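Local coordinates for protein beta-1,4-mannanase (Cryptopygus antarcticus, PDB 4OOZ) that hydrolyses internal beta-1,4-mannosidic linkages in mannans, galactomannans and glucomannans, releasing short manno-oligosaccharides, at residues 312-317 and 349-354; 341-346 and 354-359. All coordinates share one frame; numbering follows the deposited sequence.

Contact 1 (312-317 and 349-354); sequences EFASVC and CSDTYS. With BMA (beta-D-mannopyranose), chain G.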
# COMPACT_ATOMS: atom_id res chain seq x y z
N GLU A 312 1.75 2.00 -7.65
CA GLU A 312 2.28 1.16 -8.72
C GLU A 312 1.80 1.52 -10.13
O GLU A 312 0.65 1.28 -10.49
CB GLU A 312 1.98 -0.31 -8.45
CG GLU A 312 2.56 -0.82 -7.16
CD GLU A 312 2.62 -2.33 -7.11
OE1 GLU A 312 2.57 -2.96 -8.19
OE2 GLU A 312 2.73 -2.89 -6.00
N PHE A 313 2.71 2.10 -10.90
CA PHE A 313 2.57 2.20 -12.34
C PHE A 313 3.98 2.34 -12.90
O PHE A 313 4.89 2.76 -12.19
CB PHE A 313 1.68 3.37 -12.76
CG PHE A 313 2.30 4.72 -12.53
CD1 PHE A 313 3.01 5.36 -13.53
CD2 PHE A 313 2.15 5.37 -11.32
CE1 PHE A 313 3.58 6.60 -13.32
CE2 PHE A 313 2.71 6.61 -11.10
CZ PHE A 313 3.42 7.23 -12.11
N ALA A 314 4.18 1.99 -14.16
CA ALA A 314 5.50 2.11 -14.75
C ALA A 314 5.42 2.62 -16.18
O ALA A 314 4.64 2.11 -16.98
CB ALA A 314 6.23 0.77 -14.71
N SER A 315 6.23 3.63 -16.49
CA SER A 315 6.24 4.22 -17.82
C SER A 315 6.90 3.29 -18.83
O SER A 315 7.19 3.69 -19.96
CB SER A 315 6.95 5.57 -17.81
OG SER A 315 8.35 5.41 -17.64
N VAL A 316 7.13 2.05 -18.41
CA VAL A 316 7.65 1.01 -19.28
C VAL A 316 6.50 0.07 -19.66
O VAL A 316 6.47 -0.48 -20.76
CB VAL A 316 8.81 0.23 -18.61
CG1 VAL A 316 8.58 -1.27 -18.65
CG2 VAL A 316 10.13 0.61 -19.24
N CYS A 317 5.56 -0.09 -18.73
CA CYS A 317 4.37 -0.89 -18.98
C CYS A 317 3.12 -0.02 -19.03
O CYS A 317 2.12 -0.31 -18.38
CB CYS A 317 4.22 -1.98 -17.91
SG CYS A 317 5.50 -3.25 -17.98
N CYS A 349 8.43 -4.83 -15.85
CA CYS A 349 7.61 -3.63 -15.77
C CYS A 349 8.07 -2.73 -14.63
O CYS A 349 7.30 -2.39 -13.74
CB CYS A 349 6.12 -3.98 -15.59
SG CYS A 349 5.42 -4.98 -16.92
N SER A 350 9.35 -2.37 -14.66
CA SER A 350 9.92 -1.45 -13.68
C SER A 350 10.73 -0.35 -14.36
O SER A 350 11.57 -0.62 -15.22
CB SER A 350 10.81 -2.20 -12.69
OG SER A 350 11.45 -1.30 -11.79
N ASP A 351 10.48 0.89 -13.96
CA ASP A 351 11.24 2.03 -14.47
C ASP A 351 12.62 2.09 -13.81
O ASP A 351 12.86 1.43 -12.80
CB ASP A 351 10.50 3.34 -14.21
CG ASP A 351 9.28 3.50 -15.09
OD1 ASP A 351 9.35 3.15 -16.29
OD2 ASP A 351 8.23 3.96 -14.58
N THR A 352 13.52 2.87 -14.39
CA THR A 352 14.82 3.10 -13.78
C THR A 352 14.69 4.24 -12.78
O THR A 352 13.80 5.08 -12.91
CB THR A 352 15.89 3.41 -14.83
OG1 THR A 352 15.89 4.82 -15.12
CG2 THR A 352 15.64 2.62 -16.10
N TYR A 353 15.56 4.26 -11.79
CA TYR A 353 15.46 5.26 -10.72
C TYR A 353 15.56 6.67 -11.28
O TYR A 353 14.92 7.59 -10.78
CB TYR A 353 16.53 5.03 -9.64
CG TYR A 353 17.92 5.52 -9.99
CD1 TYR A 353 18.80 4.73 -10.71
CD2 TYR A 353 18.37 6.77 -9.57
CE1 TYR A 353 20.08 5.17 -11.02
CE2 TYR A 353 19.64 7.22 -9.87
CZ TYR A 353 20.49 6.41 -10.60
OH TYR A 353 21.76 6.86 -10.90
N SER A 354 16.35 6.84 -12.34
CA SER A 354 16.52 8.14 -12.99
C SER A 354 15.23 8.67 -13.58
O SER A 354 14.82 9.80 -13.31
CB SER A 354 17.58 8.05 -14.09
OG SER A 354 18.80 7.54 -13.59
C1 BMA G . 4.27 -6.35 -7.46
C2 BMA G . 2.95 -6.84 -7.98
C3 BMA G . 3.21 -7.86 -9.06
C4 BMA G . 4.11 -7.28 -10.16
C5 BMA G . 5.36 -6.59 -9.58
C6 BMA G . 6.06 -5.75 -10.62
O1 BMA G . 3.96 -5.37 -6.51
O2 BMA G . 2.28 -5.77 -8.62
O3 BMA G . 1.99 -8.32 -9.64
O4 BMA G . 4.54 -8.33 -11.03
O5 BMA G . 4.98 -5.72 -8.49
O6 BMA G . 5.58 -6.12 -11.91

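Contact 2 (341-346 and 354-359); sequences WQFNSG and SNQMYG. With BMA (beta-D-mannopyranose), chain G.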
# COMPACT_ATOMS: atom_id res chain seq x y z
N TRP A 341 6.49 2.35 -10.32
CA TRP A 341 6.85 1.04 -9.81
C TRP A 341 8.35 0.82 -9.72
O TRP A 341 9.10 1.04 -10.67
CB TRP A 341 6.22 -0.08 -10.61
CG TRP A 341 6.75 -1.39 -10.12
CD1 TRP A 341 7.54 -2.26 -10.81
CD2 TRP A 341 6.61 -1.93 -8.80
NE1 TRP A 341 7.87 -3.33 -10.01
CE2 TRP A 341 7.31 -3.15 -8.77
CE3 TRP A 341 5.94 -1.52 -7.64
CZ2 TRP A 341 7.36 -3.96 -7.64
CZ3 TRP A 341 6.00 -2.32 -6.51
CH2 TRP A 341 6.70 -3.53 -6.53
N GLN A 342 8.72 0.34 -8.54
CA GLN A 342 10.07 0.12 -8.02
C GLN A 342 11.24 0.96 -8.48
O GLN A 342 11.67 0.95 -9.64
CB GLN A 342 10.43 -1.35 -8.18
CG GLN A 342 10.55 -1.93 -6.80
CD GLN A 342 10.80 -3.39 -6.73
OE1 GLN A 342 10.43 -4.14 -7.63
NE2 GLN A 342 11.41 -3.82 -5.65
N PHE A 343 11.78 1.63 -7.47
CA PHE A 343 12.91 2.54 -7.51
C PHE A 343 14.26 1.84 -7.63
O PHE A 343 15.25 2.47 -7.97
CB PHE A 343 12.88 3.40 -6.24
CG PHE A 343 13.67 4.68 -6.34
CD1 PHE A 343 13.21 5.74 -7.10
CD2 PHE A 343 14.84 4.83 -5.63
CE1 PHE A 343 13.92 6.92 -7.17
CE2 PHE A 343 15.57 6.01 -5.69
CZ PHE A 343 15.10 7.06 -6.47
N ASN A 344 14.30 0.54 -7.33
CA ASN A 344 15.56 -0.19 -7.40
C ASN A 344 15.87 -0.67 -8.81
O ASN A 344 16.90 -1.29 -9.05
CB ASN A 344 15.58 -1.37 -6.42
CG ASN A 344 14.56 -2.46 -6.76
OD1 ASN A 344 14.24 -2.71 -7.92
ND2 ASN A 344 14.08 -3.13 -5.72
N SER A 345 14.93 -0.41 -9.72
CA SER A 345 15.09 -0.66 -11.15
C SER A 345 15.10 -2.14 -11.51
O SER A 345 15.64 -2.52 -12.55
CB SER A 345 16.38 -0.01 -11.66
OG SER A 345 16.58 1.26 -11.08
N GLY A 346 14.49 -2.98 -10.68
CA GLY A 346 14.54 -4.41 -10.91
C GLY A 346 13.19 -5.08 -11.10
O GLY A 346 12.17 -4.64 -10.55
N SER A 354 16.35 6.84 -12.34
CA SER A 354 16.52 8.14 -12.99
C SER A 354 15.23 8.67 -13.58
O SER A 354 14.82 9.80 -13.31
CB SER A 354 17.58 8.05 -14.09
OG SER A 354 18.80 7.54 -13.59
N ASN A 355 14.60 7.85 -14.42
CA ASN A 355 13.37 8.23 -15.11
C ASN A 355 12.22 8.49 -14.13
O ASN A 355 11.50 9.45 -14.27
CB ASN A 355 12.95 7.17 -16.12
CG ASN A 355 12.02 7.73 -17.18
OD1 ASN A 355 12.30 8.77 -17.78
ND2 ASN A 355 10.90 7.06 -17.40
N GLN A 356 12.06 7.60 -13.14
CA GLN A 356 11.30 7.88 -11.90
C GLN A 356 11.55 9.26 -11.30
O GLN A 356 10.64 9.97 -10.91
CB GLN A 356 11.61 6.80 -10.86
CG GLN A 356 10.45 5.95 -10.54
CD GLN A 356 10.85 4.56 -10.10
OE1 GLN A 356 11.88 4.39 -9.45
NE2 GLN A 356 9.96 3.57 -10.32
N MET A 357 12.82 9.63 -11.14
CA MET A 357 13.13 10.94 -10.58
C MET A 357 12.59 12.02 -11.50
O MET A 357 11.98 12.99 -11.05
CB MET A 357 14.65 11.11 -10.38
CG MET A 357 15.19 10.31 -9.19
SD MET A 357 16.91 10.70 -8.78
CE MET A 357 17.73 10.30 -10.32
N TYR A 358 12.79 11.82 -12.80
CA TYR A 358 12.34 12.76 -13.83
C TYR A 358 10.84 12.99 -13.75
O TYR A 358 10.37 14.13 -13.75
CB TYR A 358 12.70 12.25 -15.23
CG TYR A 358 12.31 13.19 -16.34
CD1 TYR A 358 12.76 14.50 -16.36
CD2 TYR A 358 11.48 12.77 -17.38
CE1 TYR A 358 12.41 15.37 -17.38
CE2 TYR A 358 11.12 13.63 -18.40
CZ TYR A 358 11.59 14.93 -18.39
OH TYR A 358 11.23 15.79 -19.40
N GLY A 359 10.09 11.90 -13.68
CA GLY A 359 8.65 11.97 -13.57
C GLY A 359 8.23 12.66 -12.29
O GLY A 359 7.29 13.45 -12.29
C1 BMA G . 4.27 -6.35 -7.46
C2 BMA G . 2.95 -6.84 -7.98
C3 BMA G . 3.21 -7.86 -9.06
C4 BMA G . 4.11 -7.28 -10.16
C5 BMA G . 5.36 -6.59 -9.58
C6 BMA G . 6.06 -5.75 -10.62
O1 BMA G . 3.96 -5.37 -6.51
O2 BMA G . 2.28 -5.77 -8.62
O3 BMA G . 1.99 -8.32 -9.64
O4 BMA G . 4.54 -8.33 -11.03
O5 BMA G . 4.98 -5.72 -8.49
O6 BMA G . 5.58 -6.12 -11.91

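Contact 1 (312-317 and 349-354)
At the rim of the active-site cleft of this family 5 glycosidase, a disulfide and an aspartate join the chain leaving strand 308-313 to the loop leading into helix 353-360. Cys317 SG and Cys349 SG are bonded at 2.0 Å. Both sulfurs lie anti to their own carbonyl carbons, and the methyl CG1 of Val316 rests 3.8 Å from Cys349 CA. Beside the disulfide, Ala314 CB packs on Cys349 O at 3.5 Å.

At the other end, Asp351 grips Ser315 with both carboxylate oxygens. Ser315 N gives its hydrogen to the syn lone pair of Asp351 OD2 (2.8 Å, 157°), while Ser315 OG donates to Asp351 OD1, also at 2.8 Å but from above the carboxylate plane, 50° out of it. The hydroxyl reaches that oxygen because OG sits between its own backbone N and carbonyl carbon, with chi1 at 72°. Replacing Asp351 by alanine is likely to leave the Ser315 amide and hydroxyl without the carboxylate they both bond to, and to give the turn after the strand more freedom to move.

Glu312, the probable nucleophile, begins the same segment and faces the sugar: mannose O1 makes a weak hydrogen bond to Glu312 OE2 at 2.8 Å. Arg81 forms a salt bridge with that oxygen and Tyr282 a hydrogen bond with OE1. One covalent tie and a two-oxygen grip thus set the course of the chain just beyond the catalytic carboxylate, and fix it to a loop whose first residues are thought to help stabilise the transition state.

Contact 2 (341-346 and 354-359)
Trp341 meets helix 353-360 through its backbone, its carbonyl O taking a weak hydrogen bond from Gln356 NE2 (2.7 Å, N-H...O angle 120°). The indole heads elsewhere, into the substrate cleft. One face of it, swung there by a chi1 of 174° that sets CG anti to the backbone N, is turned to the mannose, whose ring oxygen O5 lies toward its rim, 3.1 Å from Trp341 CZ2. Gln342 CB backs the opposite face. Trp341 is a known substrate-binding residue, so the peptide that takes the glutamine bond also carries a wall of the sugar site.

Gln342 O is the second acceptor of Gln356 NE2, at 3.2 Å and again weak. Gln342 also opens a type I turn running to Ser345. Within it, the Phe343 ring and the Gln356 amide lie in nearly parallel planes, 11° apart, though the side chains cross obliquely. Farther out, Phe343 CE1 comes 4.1 Å from Met357 CG, which lies at the ring's edge, and the two side chains cross at about a right angle. Trp68 of helix 58-74 adds an edge-to-face partner to the phenyl group.

Asn344 OD1 accepts from Gly346 N at 2.8 Å in its carbonyl plane, closing an Asx turn, while its ND2 bonds to Trp46 O. Ser345 OG then bonds to Tyr353 N at the first turn of the helix.

One glutamine side chain from the helix therefore serves two successive carbonyls in a buried setting. Each bond is weak singly, but together they give both oxygens a donor and tie the helix to the very peptides that follow the sugar-facing tryptophan.

In the fold
The two contacts lie side by side, their centres 6 Å apart, at the C-terminal ends of the adjacent parallel strands 308-313 and 337-340 of the (beta/alpha)8 barrel. Their segments alternate along the chain: 312-317, 341-346, 349-354, then 354-359, with helix 323-332 linking the two strands. Contact 1 includes the start of helix 353-360 and contact 2 continues along it, Ser354 belonging to both. A probable backbone hydrogen bond from Trp341 N to Phe313 O joins them directly. Both also touch the same mannose, so the probable nucleophile and a sugar-facing tryptophan are set on one interlocked patch of strand ends, loop and helix.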